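Side-chain contacts in transcriptional regulator, GntR family (Ralstonia eutropha, PDB 3IHU), which probably binds DNA as a transcription factor, pairing a winged helix-turn-helix domain of the GntR family with an all-helical FCD domain: residues A[141-144]-A[145-149]; A[83-86]-A[87-91]; A[195-198]-A[199-202]. One frame throughout, in Å; residues are numbered along the deposited sequence. Where two conformers were deposited one is given.

Interaction 1. Residues A[141-144]-A[145-149]; sequences RRHF and YRTLL
Arg141 and Tyr145 sit one turn apart on helix 134-152, a helix of the all-helical FCD domain. They make a cation-pi pair. CZ of Arg141 lies 4.8 Å from the centroid of the Tyr145 ring, over its face and 18° off the normal. The NH1 corner of the guanidinium does the touching, with NH1 of Arg141 3.4 Å from CD1 of Tyr145. The group stands steeply on the ring, at 73° to its plane, rather than lying flat on it. The Arg141 chain turns at chi3 (65°), which folds its end back over the next turn. Its polar atoms are also held from outside: NE pairs with Glu30 of helix 17-31 and NH1 bonds His165.

Phe144 packs beside this pair on the buried side. CD1 of Leu148 sits over one face of its ring, 4.2 Å from the centroid, a CH-pi contact. The Phe144 and Tyr145 rings meet obliquely through CD2 of Phe144 and CD1 of Tyr145, 3.9 Å apart. Leu118 of helix 112-130 packs against both Phe144 and Leu148.

Elsewhere on the helix, O of His143 takes two bonds from Thr147. OG1 of Thr147 comes to 2.6 Å from O of His143, and the backbone N reaches the same oxygen from the opposite face of the carbonyl plane. The hydroxyl is thus satisfied within its own helix although Thr147 is buried. Glu30 is shared by Arg141 and Arg142 and probably offsets both charges, while His165 and the Tyr145 face hold the Arg141 group.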
# COMPACT_ATOMS: atom_id res chain seq x y z
N ARG A 141 9.02 0.21 -1.07
CA ARG A 141 7.81 1.03 -1.09
C ARG A 141 7.14 1.03 0.28
O ARG A 141 6.84 2.09 0.86
CB ARG A 141 6.83 0.60 -2.17
CG ARG A 141 5.59 1.57 -2.28
CD ARG A 141 4.36 0.89 -2.84
NE ARG A 141 3.85 -0.16 -1.95
CZ ARG A 141 3.23 0.04 -0.79
NH1 ARG A 141 3.06 1.27 -0.27
NH2 ARG A 141 2.81 -0.99 -0.08
N ARG A 142 6.91 -0.16 0.83
CA ARG A 142 6.29 -0.25 2.14
C ARG A 142 7.11 0.56 3.17
O ARG A 142 6.52 1.34 3.94
CB ARG A 142 6.06 -1.71 2.55
CG ARG A 142 4.86 -1.93 3.47
CD ARG A 142 4.40 -3.41 3.59
NE ARG A 142 3.76 -3.94 2.37
CZ ARG A 142 2.48 -3.76 2.02
NH1 ARG A 142 1.65 -3.04 2.77
NH2 ARG A 142 2.03 -4.29 0.89
N HIS A 143 8.44 0.41 3.18
CA HIS A 143 9.28 1.16 4.09
C HIS A 143 9.19 2.69 3.95
O HIS A 143 9.18 3.44 4.94
CB HIS A 143 10.76 0.69 3.91
CG HIS A 143 11.69 1.28 4.90
ND1 HIS A 143 11.44 1.25 6.26
CD2 HIS A 143 12.87 1.93 4.75
CE1 HIS A 143 12.43 1.85 6.90
NE2 HIS A 143 13.31 2.27 6.01
N PHE A 144 9.13 3.15 2.71
CA PHE A 144 8.95 4.56 2.40
C PHE A 144 7.66 5.09 3.04
O PHE A 144 7.68 6.08 3.76
CB PHE A 144 8.86 4.68 0.88
CG PHE A 144 8.65 6.05 0.39
CD1 PHE A 144 9.57 7.03 0.64
CD2 PHE A 144 7.55 6.36 -0.38
CE1 PHE A 144 9.40 8.29 0.13
CE2 PHE A 144 7.37 7.63 -0.89
CZ PHE A 144 8.31 8.59 -0.63
N TYR A 145 6.56 4.37 2.80
CA TYR A 145 5.25 4.77 3.35
C TYR A 145 5.26 4.75 4.85
O TYR A 145 4.77 5.68 5.49
CB TYR A 145 4.13 3.87 2.81
CG TYR A 145 3.60 4.31 1.47
CD1 TYR A 145 4.38 4.30 0.35
CD2 TYR A 145 2.27 4.72 1.34
CE1 TYR A 145 3.89 4.71 -0.87
CE2 TYR A 145 1.78 5.14 0.11
CZ TYR A 145 2.58 5.13 -0.97
OH TYR A 145 2.05 5.54 -2.14
N ARG A 146 5.81 3.68 5.44
CA ARG A 146 5.88 3.62 6.89
C ARG A 146 6.70 4.77 7.51
O ARG A 146 6.33 5.36 8.54
CB ARG A 146 6.40 2.24 7.34
CG ARG A 146 6.82 2.14 8.82
CD ARG A 146 5.72 2.57 9.82
NE ARG A 146 4.45 1.87 9.60
CZ ARG A 146 4.06 0.74 10.22
NH1 ARG A 146 4.83 0.15 11.11
NH2 ARG A 146 2.87 0.21 9.92
N THR A 147 7.80 5.14 6.87
CA THR A 147 8.61 6.27 7.36
C THR A 147 7.80 7.55 7.27
O THR A 147 7.78 8.35 8.23
CB THR A 147 9.94 6.37 6.58
OG1 THR A 147 10.53 5.07 6.49
CG2 THR A 147 10.88 7.28 7.23
N LEU A 148 7.09 7.74 6.16
CA LEU A 148 6.25 8.91 6.05
C LEU A 148 5.24 8.92 7.19
O LEU A 148 4.96 9.98 7.78
CB LEU A 148 5.53 9.01 4.70
CG LEU A 148 6.40 9.27 3.48
CD1 LEU A 148 5.52 9.15 2.21
CD2 LEU A 148 7.16 10.65 3.61
N LEU A 149 4.73 7.74 7.53
CA LEU A 149 3.71 7.65 8.60
C LEU A 149 4.30 8.04 9.94
O LEU A 149 3.71 8.85 10.65
CB LEU A 149 3.14 6.24 8.66
CG LEU A 149 2.00 6.01 9.65
CD1 LEU A 149 0.70 6.82 9.32
CD2 LEU A 149 1.73 4.53 9.61

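Interaction 2. Residues A[83-86]-A[87-91]; sequences SLQE and TLDVL
Gln85 reaches Asp89 because its chain leaves CB pointing away from the backbone N (chi1 -178°) and then turns about CB-CG (chi2 59°), bringing the amide back along the helix. Asp89 has CG beside its own backbone N, and its carboxylate leans back toward the earlier turn. The two groups meet at NE2 of Gln85 and OD1 of Asp89, 2.8 Å apart. The bond is bent, with an N-H...O angle of 136°. OD1 lies nearly in the plane of the Gln85 amide. The donor, however, comes from above the carboxylate plane, well out of it.

Next to this bond is the start of helix 84-105. Ser83 is the N-cap and forms a capping box with Glu86. N of Glu86 gives its hydrogen to OG of Ser83 at 3.1 Å. In return N of Ser83 bonds OE1 of Glu86 at 2.9 Å, on the anti side of that oxygen. Glu86 also has a long, weak ion pair with Arg80.

Backbone bonds continue the turn, and N of Thr87 lies 2.9 Å from O of Ser83. On another side of the helix CG of Leu84 touches CD1 of Leu88 at 4.2 Å. Leu88 also packs on Arg213 and Leu217 of helix 198-219, while Val169 of helix 167-172 lies against Thr87.

Two amide N-H groups at the helix start, those of Ser83 and Glu86, are satisfied by the capping box. The helix dipole would probably stabilise the negative charge of Glu86 here, and probably more weakly that of Asp89, one turn further on. The bond from Gln85 probably steadies the Asp89 carboxylate along the exposed surface of the first turns.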
# COMPACT_ATOMS: atom_id res chain seq x y z
N SER A 83 -14.77 -3.47 -9.81
CA SER A 83 -15.17 -2.83 -11.02
C SER A 83 -14.36 -1.56 -11.25
O SER A 83 -13.71 -1.03 -10.36
CB SER A 83 -16.65 -2.48 -10.96
OG SER A 83 -16.87 -1.46 -10.00
N LEU A 84 -14.48 -1.00 -12.45
CA LEU A 84 -13.77 0.21 -12.77
C LEU A 84 -14.24 1.33 -11.84
O LEU A 84 -13.40 2.04 -11.30
CB LEU A 84 -13.97 0.64 -14.24
CG LEU A 84 -13.19 1.91 -14.67
CD1 LEU A 84 -11.71 1.86 -14.28
CD2 LEU A 84 -13.32 2.13 -16.20
N GLN A 85 -15.54 1.46 -11.64
CA GLN A 85 -16.08 2.54 -10.80
C GLN A 85 -15.56 2.35 -9.37
O GLN A 85 -15.26 3.33 -8.69
CB GLN A 85 -17.60 2.53 -10.78
CG GLN A 85 -18.20 3.66 -9.95
CD GLN A 85 -17.77 5.01 -10.48
OE1 GLN A 85 -17.97 5.30 -11.67
NE2 GLN A 85 -17.09 5.81 -9.65
N GLU A 86 -15.48 1.10 -8.93
CA GLU A 86 -15.07 0.83 -7.58
C GLU A 86 -13.58 1.21 -7.43
O GLU A 86 -13.17 1.74 -6.41
CB GLU A 86 -15.28 -0.61 -7.15
CG GLU A 86 -16.75 -1.00 -6.88
CD GLU A 86 -16.95 -2.53 -6.74
OE1 GLU A 86 -16.16 -3.34 -7.30
OE2 GLU A 86 -17.92 -2.92 -6.06
N THR A 87 -12.79 0.93 -8.46
CA THR A 87 -11.38 1.33 -8.48
C THR A 87 -11.24 2.84 -8.42
O THR A 87 -10.44 3.39 -7.65
CB THR A 87 -10.68 0.72 -9.74
OG1 THR A 87 -10.74 -0.71 -9.65
CG2 THR A 87 -9.26 1.18 -9.83
N LEU A 88 -11.98 3.54 -9.25
CA LEU A 88 -11.91 4.98 -9.27
C LEU A 88 -12.31 5.58 -7.90
O LEU A 88 -11.73 6.58 -7.46
CB LEU A 88 -12.79 5.55 -10.37
CG LEU A 88 -12.30 5.25 -11.80
CD1 LEU A 88 -13.38 5.68 -12.82
CD2 LEU A 88 -10.94 5.94 -12.05
N ASP A 89 -13.29 4.95 -7.25
CA ASP A 89 -13.74 5.41 -5.92
C ASP A 89 -12.65 5.17 -4.88
O ASP A 89 -12.41 6.04 -4.04
CB ASP A 89 -15.09 4.75 -5.54
CG ASP A 89 -16.29 5.35 -6.29
OD1 ASP A 89 -16.17 6.36 -7.04
OD2 ASP A 89 -17.40 4.78 -6.13
N VAL A 90 -11.96 4.01 -4.92
CA VAL A 90 -10.84 3.79 -4.09
C VAL A 90 -9.70 4.84 -4.33
O VAL A 90 -9.09 5.35 -3.41
CB VAL A 90 -10.28 2.36 -4.26
CG1 VAL A 90 -8.86 2.24 -3.68
CG2 VAL A 90 -11.25 1.31 -3.70
N LEU A 91 -9.38 5.12 -5.58
CA LEU A 91 -8.33 6.09 -5.89
C LEU A 91 -8.71 7.48 -5.39
O LEU A 91 -7.89 8.26 -5.03
CB LEU A 91 -8.10 6.11 -7.39
CG LEU A 91 -7.50 4.84 -8.01
CD1 LEU A 91 -7.68 4.89 -9.51
CD2 LEU A 91 -6.00 4.71 -7.58

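Interaction 3. Residues A[195-198]-A[199-202]; sequences AGEP and DAAE
Hydrogen bonds from the Glu197 side chain dominate this contact. Glu197 is the N-cap of helix 198-219, and its carboxylate curls over the first turn. OE2 of Glu197 accepts from N of Asp199 at 2.9 Å. OE1 of Glu197 accepts from N of Ala200, also at 2.9 Å. Each oxygen therefore takes one N-H of the helix start. Both donors come from above the carboxylate plane, 45° out of it for OE1 and 50° for OE2. The carboxylate thus lies with a face toward the two amides. The chain gets there by a bend at chi2 (-77°), which turns CD back toward the helix.

Backbone hydrogen bonds follow at once. O of Glu197 receives N of Ala201 at 3.0 Å. O of Pro198 receives N of Glu202 at 2.8 Å.

Charges are close as well. OE2 of Glu197 is 4.0 Å from OD2 of Asp199, and the two carboxylate planes stand almost at right angles. The likeness of charge is probably eased by the helix amides and by Arg103 of helix 84-105, outside this turn. NH1 of Arg103 makes salt bridges to OD1 of Asp199 and to OE1 of Glu202, tying the turn to that helix.

Van der Waals contacts are few. CB of Ala201 lies 3.5 Å from O of Pro198, and both residues pack on Thr106. CB of Ala200 rests near OE1 of Glu197.

The chain enters this turn through Gly196, whose positive phi ends the preceding helical run. Such a glycine exit, followed by a carboxylate N-cap and a proline in the first helical position, makes a tight turn between helices 179-195 and 198-219 of the FCD domain, with a side-chain N-cap opening the second.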
# COMPACT_ATOMS: atom_id res chain seq x y z
N ALA A 195 11.44 19.18 2.19
CA ALA A 195 11.46 20.64 2.12
C ALA A 195 10.50 21.31 3.14
O ALA A 195 10.55 22.51 3.35
CB ALA A 195 11.07 21.10 0.69
N GLY A 196 9.60 20.52 3.74
CA GLY A 196 8.93 20.91 4.96
C GLY A 196 7.69 21.73 4.75
O GLY A 196 7.04 22.07 5.74
N GLU A 197 7.37 22.08 3.50
CA GLU A 197 6.22 22.92 3.25
C GLU A 197 4.96 22.05 3.01
O GLU A 197 4.90 21.26 2.06
CB GLU A 197 6.47 23.86 2.08
CG GLU A 197 5.44 25.09 2.06
CD GLU A 197 4.03 24.74 1.55
OE1 GLU A 197 3.93 24.40 0.35
OE2 GLU A 197 3.03 24.84 2.35
N PRO A 198 3.95 22.15 3.91
CA PRO A 198 2.85 21.16 3.85
C PRO A 198 2.02 21.15 2.58
O PRO A 198 1.68 20.06 2.09
CB PRO A 198 2.00 21.47 5.08
CG PRO A 198 2.52 22.72 5.68
CD PRO A 198 3.92 22.92 5.18
N ASP A 199 1.73 22.32 2.02
CA ASP A 199 0.92 22.36 0.82
C ASP A 199 1.59 21.69 -0.38
O ASP A 199 0.91 21.00 -1.16
CB ASP A 199 0.51 23.78 0.43
CG ASP A 199 -0.54 24.39 1.34
OD1 ASP A 199 -1.19 23.72 2.17
OD2 ASP A 199 -0.71 25.60 1.19
N ALA A 200 2.89 21.91 -0.58
CA ALA A 200 3.58 21.29 -1.71
C ALA A 200 3.76 19.80 -1.43
O ALA A 200 3.71 19.01 -2.36
CB ALA A 200 4.93 21.96 -2.04
N ALA A 201 3.96 19.43 -0.19
CA ALA A 201 3.97 18.00 0.15
C ALA A 201 2.64 17.33 -0.18
O ALA A 201 2.64 16.31 -0.84
CB ALA A 201 4.34 17.77 1.57
N GLU A 202 1.52 17.95 0.21
CA GLU A 202 0.20 17.37 -0.03
C GLU A 202 0.01 17.20 -1.53
O GLU A 202 -0.49 16.16 -1.99
CB GLU A 202 -0.94 18.22 0.55
CG GLU A 202 -2.30 17.48 0.44
CD GLU A 202 -3.43 18.20 1.17
OE1 GLU A 202 -3.17 19.22 1.80
OE2 GLU A 202 -4.59 17.68 1.13

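Going from the N terminus, interaction 2 comes first, at the start of helix 84-105, just after the wing strands of the DNA-binding part. Interaction 1 follows in the middle of helix 134-152, and interaction 3 in the turn into helix 198-219. The three lie in series; none nests in or crosses another. Each is local: interaction 1 spans helical turns, and the other two cap helix starts. Helix 84-105 relates them, since Leu101 packs on residues of interaction 1 and Arg103 bonds interaction 3. Helix 198-219 packs back on interaction 2. Centres of interactions 1 and 2 are 24 Å apart, on opposite sides of the chain's centre.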